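PDB 3W5N: putative rhamnosidase from Streptomyces avermitilis, which hydrolyses terminal non-reducing alpha-L-rhamnose residues from alpha-L-rhamnosides, including citrus flavonoids such as naringin, rutin and hesperidin and the arabinogalactan-protein gum arabic. Local coordinates for residues 598-603 with 956-961; 645-650 with 915-920. All blocks are in the same frame, centred on the assembly; numbering follows the deposited sequence.

Overall arrangement
The two contacts of this rhamnosidase illustrate how chemistry follows place in a fold. Interaction 1 is partly buried: an antiparallel strand pair that joins the beginning of the catalytic helical region to the C-terminal beta domain, with backbone hydrogen bonds throughout, aromatic packing on one face and charged side chains on the other. Interaction 2 is wholly buried, has no hydrogen bond between its segments and rests on ring stacking and apolar contact beside the rhamnose-binding active site. The centres of interactions 1 and 2 lie about 18 Å apart, and the two do not touch. Along the chain, interaction 2 is nested inside the loop that interaction 1 closes, and helix 641-654 serves both, supplying Tyr653 to the first and Phe647 to the second.

Interaction 1: residues 598-603 with 956-961; sequences FTFEFE and ARATFA. With RAM (alpha-L-rhamnopyranose), chain E.
Strand 600-603 pairs antiparallel with strand 956-961, and the row of bonds ends at Ala961 N, which donates to Thr599 O at 2.8 Å. Glu601 and Thr959 exchange N-H and C=O both ways, as do Glu603 and Arg957, satisfying these backbone groups. On the face bearing Phe600, Phe602 and Phe960, contacts are apolar: the Phe600 ring crosses the Phe960 side chain at about a right angle, Phe600 CD2 lying 3.7 Å from Phe960 CB. The other face is ionic. A bend at chi3 (-92°) carries the Arg957 guanidinium toward two glutamates. Its NH1 forms a salt bridge with Glu603 OE1, modelled too close for its exact geometry to be trusted; Glu601 OE1, 4.0 Å from Arg957 NH2 and well out of the guanidinium plane, interacts through charge alone. A water links Glu601 OE1 to Thr959 OG1, which also bonds to Ser968; Thr599 OG1 is taken by Tyr653 O. A rhamnose, hydrogen-bonded to Arg621 and Lys484, places C1 over one face of Phe598, 3.6 Å from Phe598 CD2; an alanine here would probably deprive the sugar of that flat apolar support. Backbone bonds thus add outermost strand 600-604 to the C-terminal sheet beside 955-962, with charge confined to the more exposed face.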
# COMPACT_ATOMS: atom_id res chain seq x y z
N PHE A 598 -5.20 -14.88 4.23
CA PHE A 598 -5.81 -15.19 2.94
C PHE A 598 -7.06 -16.01 3.23
O PHE A 598 -7.05 -16.88 4.11
CB PHE A 598 -4.79 -15.94 2.07
CG PHE A 598 -3.67 -15.05 1.61
CD1 PHE A 598 -3.82 -14.28 0.46
CD2 PHE A 598 -2.50 -14.93 2.37
CE1 PHE A 598 -2.80 -13.43 0.03
CE2 PHE A 598 -1.49 -14.07 1.96
CZ PHE A 598 -1.65 -13.32 0.79
N THR A 599 -8.12 -15.73 2.49
CA THR A 599 -9.46 -16.21 2.87
C THR A 599 -10.20 -16.95 1.76
O THR A 599 -11.40 -17.27 1.91
CB THR A 599 -10.35 -15.08 3.42
OG1 THR A 599 -10.36 -14.00 2.48
CG2 THR A 599 -9.83 -14.57 4.80
N PHE A 600 -9.52 -17.26 0.66
CA PHE A 600 -10.15 -18.00 -0.42
C PHE A 600 -9.17 -18.97 -1.06
O PHE A 600 -8.18 -18.55 -1.68
CB PHE A 600 -10.77 -17.07 -1.49
CG PHE A 600 -11.89 -17.70 -2.27
CD1 PHE A 600 -11.63 -18.52 -3.38
CD2 PHE A 600 -13.22 -17.53 -1.88
CE1 PHE A 600 -12.67 -19.13 -4.07
CE2 PHE A 600 -14.26 -18.13 -2.58
CZ PHE A 600 -13.98 -18.94 -3.68
N GLU A 601 -9.44 -20.26 -0.88
CA GLU A 601 -8.71 -21.30 -1.60
C GLU A 601 -9.53 -21.72 -2.81
O GLU A 601 -10.72 -21.98 -2.68
CB GLU A 601 -8.53 -22.51 -0.71
CG GLU A 601 -7.50 -22.37 0.39
CD GLU A 601 -7.04 -23.73 0.87
OE1 GLU A 601 -7.62 -24.75 0.43
OE2 GLU A 601 -6.09 -23.78 1.69
N PHE A 602 -8.89 -21.80 -3.97
CA PHE A 602 -9.58 -22.03 -5.24
C PHE A 602 -8.72 -22.92 -6.11
O PHE A 602 -7.56 -22.60 -6.37
CB PHE A 602 -9.81 -20.69 -5.94
CG PHE A 602 -10.49 -20.79 -7.29
CD1 PHE A 602 -11.84 -21.12 -7.39
CD2 PHE A 602 -9.79 -20.49 -8.46
CE1 PHE A 602 -12.47 -21.17 -8.63
CE2 PHE A 602 -10.40 -20.54 -9.70
CZ PHE A 602 -11.75 -20.88 -9.79
N GLU A 603 -9.28 -24.04 -6.57
CA GLU A 603 -8.57 -24.92 -7.49
C GLU A 603 -9.53 -25.52 -8.51
O GLU A 603 -10.63 -25.94 -8.15
CB GLU A 603 -7.82 -26.02 -6.72
CG GLU A 603 -7.01 -26.95 -7.61
CD GLU A 603 -6.33 -28.08 -6.85
OE1 GLU A 603 -6.62 -28.30 -5.65
OE2 GLU A 603 -5.49 -28.77 -7.46
N ALA A 956 -13.95 -28.44 -9.74
CA ALA A 956 -13.52 -27.29 -8.93
C ALA A 956 -13.70 -27.55 -7.44
O ALA A 956 -14.62 -28.28 -7.02
CB ALA A 956 -14.26 -26.02 -9.34
N ARG A 957 -12.84 -26.94 -6.64
CA ARG A 957 -12.96 -27.00 -5.19
C ARG A 957 -12.57 -25.64 -4.63
O ARG A 957 -11.66 -24.99 -5.14
CB ARG A 957 -12.08 -28.11 -4.60
CG ARG A 957 -10.60 -27.91 -4.87
CD ARG A 957 -9.73 -29.09 -4.45
NE ARG A 957 -9.20 -29.01 -3.09
CZ ARG A 957 -8.17 -28.24 -2.71
NH1 ARG A 957 -7.54 -27.44 -3.57
NH2 ARG A 957 -7.77 -28.27 -1.44
N ALA A 958 -13.27 -25.21 -3.59
CA ALA A 958 -12.99 -23.90 -2.99
C ALA A 958 -13.37 -23.89 -1.52
O ALA A 958 -14.30 -24.59 -1.10
CB ALA A 958 -13.75 -22.81 -3.73
N THR A 959 -12.63 -23.10 -0.73
CA THR A 959 -13.03 -22.79 0.64
C THR A 959 -12.90 -21.28 0.87
O THR A 959 -11.83 -20.70 0.63
CB THR A 959 -12.15 -23.52 1.68
OG1 THR A 959 -12.22 -24.93 1.46
CG2 THR A 959 -12.64 -23.22 3.11
N PHE A 960 -14.01 -20.67 1.30
CA PHE A 960 -14.04 -19.25 1.67
C PHE A 960 -14.13 -19.14 3.18
O PHE A 960 -15.00 -19.75 3.81
CB PHE A 960 -15.24 -18.56 1.01
CG PHE A 960 -15.44 -17.14 1.46
CD1 PHE A 960 -14.40 -16.21 1.41
CD2 PHE A 960 -16.69 -16.74 1.96
CE1 PHE A 960 -14.60 -14.89 1.83
CE2 PHE A 960 -16.88 -15.43 2.38
CZ PHE A 960 -15.84 -14.51 2.33
N ALA A 961 -13.20 -18.39 3.79
CA ALA A 961 -13.21 -18.21 5.23
C ALA A 961 -14.11 -17.02 5.58
O ALA A 961 -13.64 -15.88 5.72
CB ALA A 961 -11.80 -18.00 5.74
C1 RAM E . -1.38 -17.43 -0.02
C2 RAM E . -0.26 -17.92 0.89
C3 RAM E . 0.18 -19.31 0.45
C4 RAM E . 0.58 -19.29 -1.03
C5 RAM E . -0.55 -18.74 -1.90
C6 RAM E . -0.17 -18.55 -3.37
O1 RAM E . -2.54 -18.23 0.20
O2 RAM E . 0.86 -17.03 0.79
O3 RAM E . 1.28 -19.69 1.30
O4 RAM E . 0.94 -20.61 -1.47
O5 RAM E . -0.98 -17.46 -1.40
O HOH W 1 -10.44 -26.01 -0.69

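Interaction 2: residues 645-650 with 915-920; sequences NVFAPT and NHYAYG. With RAM (alpha-L-rhamnopyranose), chain C.
Two first torsions bring Phe647 and Tyr917 face to face. Phe647 carries CG opposite its backbone N (chi1 -175°), which sends the ring out from its helix, whereas Tyr917 CG lies between its own backbone N and carbonyl carbon (chi1 48°), which lays the ring over that of Phe647. The result is an offset stack with centroids 4.6 Å apart and planes only 11° from parallel. The displacement puts Tyr917 CB, rather than the ring centre, above the middle of the Phe647 ring, a CH-pi contact 3.7 Å from the centroid. At the other end of the overlap, Tyr917 CD1 reaches Phe647 CB at 3.5 Å. Gly920 O lies at the edge of the Phe647 ring, 3.7 Å from Phe647 CE1, and Tyr917 O accepts from Gly920 N at 2.8 Å. Smaller contacts flank the stack: Val646 CG2 meets Ala918 CB at 4.0 Å, and Thr650 CG2 approaches Gly920 O, while Thr650 OG1 accepts from Glu924 N. One residue before the stack, His916 NE2 hydrogen-bonds O2 and O3 of the active-site rhamnose, and His916 ND1 is bonded to Ser913. Phe647 also packs on Ile616 and Gln620 of helix 607-622, and Tyr917 on Asp643, which itself binds the rhamnose; the stack thus joins helix 641-654 to the His916 loop leading into helix 923-929.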
# COMPACT_ATOMS: atom_id res chain seq x y z
N ASN A 645 -12.11 0.81 -6.05
CA ASN A 645 -13.54 0.70 -6.42
C ASN A 645 -13.76 -0.59 -7.23
O ASN A 645 -14.56 -1.46 -6.86
CB ASN A 645 -14.00 1.93 -7.23
CG ASN A 645 -15.32 1.71 -7.97
OD1 ASN A 645 -16.25 1.09 -7.46
ND2 ASN A 645 -15.41 2.24 -9.19
N VAL A 646 -13.03 -0.73 -8.33
CA VAL A 646 -13.25 -1.86 -9.20
C VAL A 646 -12.85 -3.20 -8.55
O VAL A 646 -13.52 -4.21 -8.75
CB VAL A 646 -12.62 -1.66 -10.62
CG1 VAL A 646 -13.04 -0.32 -11.22
CG2 VAL A 646 -11.12 -1.78 -10.60
N PHE A 647 -11.79 -3.20 -7.74
CA PHE A 647 -11.22 -4.45 -7.23
C PHE A 647 -11.78 -4.91 -5.88
O PHE A 647 -11.63 -6.08 -5.53
CB PHE A 647 -9.67 -4.35 -7.18
CG PHE A 647 -8.99 -5.64 -6.79
CD1 PHE A 647 -8.96 -6.73 -7.68
CD2 PHE A 647 -8.34 -5.76 -5.56
CE1 PHE A 647 -8.34 -7.92 -7.33
CE2 PHE A 647 -7.73 -6.96 -5.19
CZ PHE A 647 -7.71 -8.04 -6.09
N ALA A 648 -12.43 -4.01 -5.14
CA ALA A 648 -12.85 -4.34 -3.78
C ALA A 648 -13.66 -5.63 -3.59
O ALA A 648 -13.36 -6.39 -2.69
CB ALA A 648 -13.52 -3.16 -3.08
N PRO A 649 -14.68 -5.89 -4.43
CA PRO A 649 -15.44 -7.13 -4.25
C PRO A 649 -14.56 -8.40 -4.37
O PRO A 649 -14.72 -9.36 -3.60
CB PRO A 649 -16.48 -7.07 -5.36
CG PRO A 649 -16.67 -5.59 -5.61
CD PRO A 649 -15.27 -5.04 -5.49
N THR A 650 -13.62 -8.40 -5.31
CA THR A 650 -12.67 -9.50 -5.44
C THR A 650 -11.76 -9.57 -4.20
O THR A 650 -11.55 -10.64 -3.65
CB THR A 650 -11.83 -9.36 -6.72
OG1 THR A 650 -12.71 -9.40 -7.87
CG2 THR A 650 -10.78 -10.47 -6.82
N ASN A 915 2.03 -4.67 -12.21
CA ASN A 915 1.45 -5.09 -10.92
C ASN A 915 0.35 -4.11 -10.46
O ASN A 915 0.49 -3.44 -9.45
CB ASN A 915 2.57 -5.27 -9.87
CG ASN A 915 2.15 -6.14 -8.69
OD1 ASN A 915 1.01 -6.58 -8.59
ND2 ASN A 915 3.11 -6.42 -7.80
N HIS A 916 -0.74 -4.05 -11.23
CA HIS A 916 -1.97 -3.29 -10.91
C HIS A 916 -3.06 -4.34 -10.67
O HIS A 916 -3.18 -5.29 -11.49
CB HIS A 916 -2.40 -2.47 -12.12
CG HIS A 916 -1.99 -1.02 -12.09
ND1 HIS A 916 -0.68 -0.61 -12.19
CD2 HIS A 916 -2.74 0.11 -12.04
CE1 HIS A 916 -0.63 0.71 -12.17
NE2 HIS A 916 -1.87 1.18 -12.07
N TYR A 917 -3.85 -4.21 -9.61
CA TYR A 917 -4.88 -5.24 -9.37
C TYR A 917 -6.20 -5.11 -10.16
O TYR A 917 -7.00 -6.06 -10.17
CB TYR A 917 -5.19 -5.49 -7.88
CG TYR A 917 -5.44 -4.26 -7.03
CD1 TYR A 917 -6.34 -3.25 -7.44
CD2 TYR A 917 -4.80 -4.11 -5.81
CE1 TYR A 917 -6.57 -2.13 -6.64
CE2 TYR A 917 -5.02 -2.99 -5.00
CZ TYR A 917 -5.89 -2.00 -5.42
OH TYR A 917 -6.09 -0.91 -4.62
N ALA A 918 -6.39 -3.98 -10.84
CA ALA A 918 -7.68 -3.67 -11.50
C ALA A 918 -8.27 -4.80 -12.36
O ALA A 918 -9.46 -5.15 -12.20
CB ALA A 918 -7.58 -2.37 -12.29
N TYR A 919 -7.46 -5.40 -13.24
CA TYR A 919 -7.95 -6.45 -14.13
C TYR A 919 -8.08 -7.82 -13.44
O TYR A 919 -8.64 -8.78 -14.00
CB TYR A 919 -7.08 -6.53 -15.39
CG TYR A 919 -7.24 -5.30 -16.25
CD1 TYR A 919 -8.48 -4.67 -16.35
CD2 TYR A 919 -6.18 -4.76 -16.99
CE1 TYR A 919 -8.67 -3.54 -17.12
CE2 TYR A 919 -6.36 -3.62 -17.78
CZ TYR A 919 -7.62 -3.03 -17.85
OH TYR A 919 -7.84 -1.92 -18.62
N GLY A 920 -7.55 -7.91 -12.22
CA GLY A 920 -7.81 -9.06 -11.34
C GLY A 920 -9.24 -9.09 -10.82
O GLY A 920 -9.62 -10.01 -10.12
C1 RAM C . -2.81 5.77 -13.19
C2 RAM C . -2.90 5.10 -11.81
C3 RAM C . -4.25 4.38 -11.60
C4 RAM C . -5.45 4.96 -12.38
C5 RAM C . -5.15 6.40 -12.71
C6 RAM C . -6.37 6.98 -13.43
O1 RAM C . -1.80 6.78 -13.22
O2 RAM C . -1.74 4.24 -11.64
O3 RAM C . -4.18 3.04 -12.06
O4 RAM C . -6.69 4.91 -11.64
O5 RAM C . -4.01 6.42 -13.57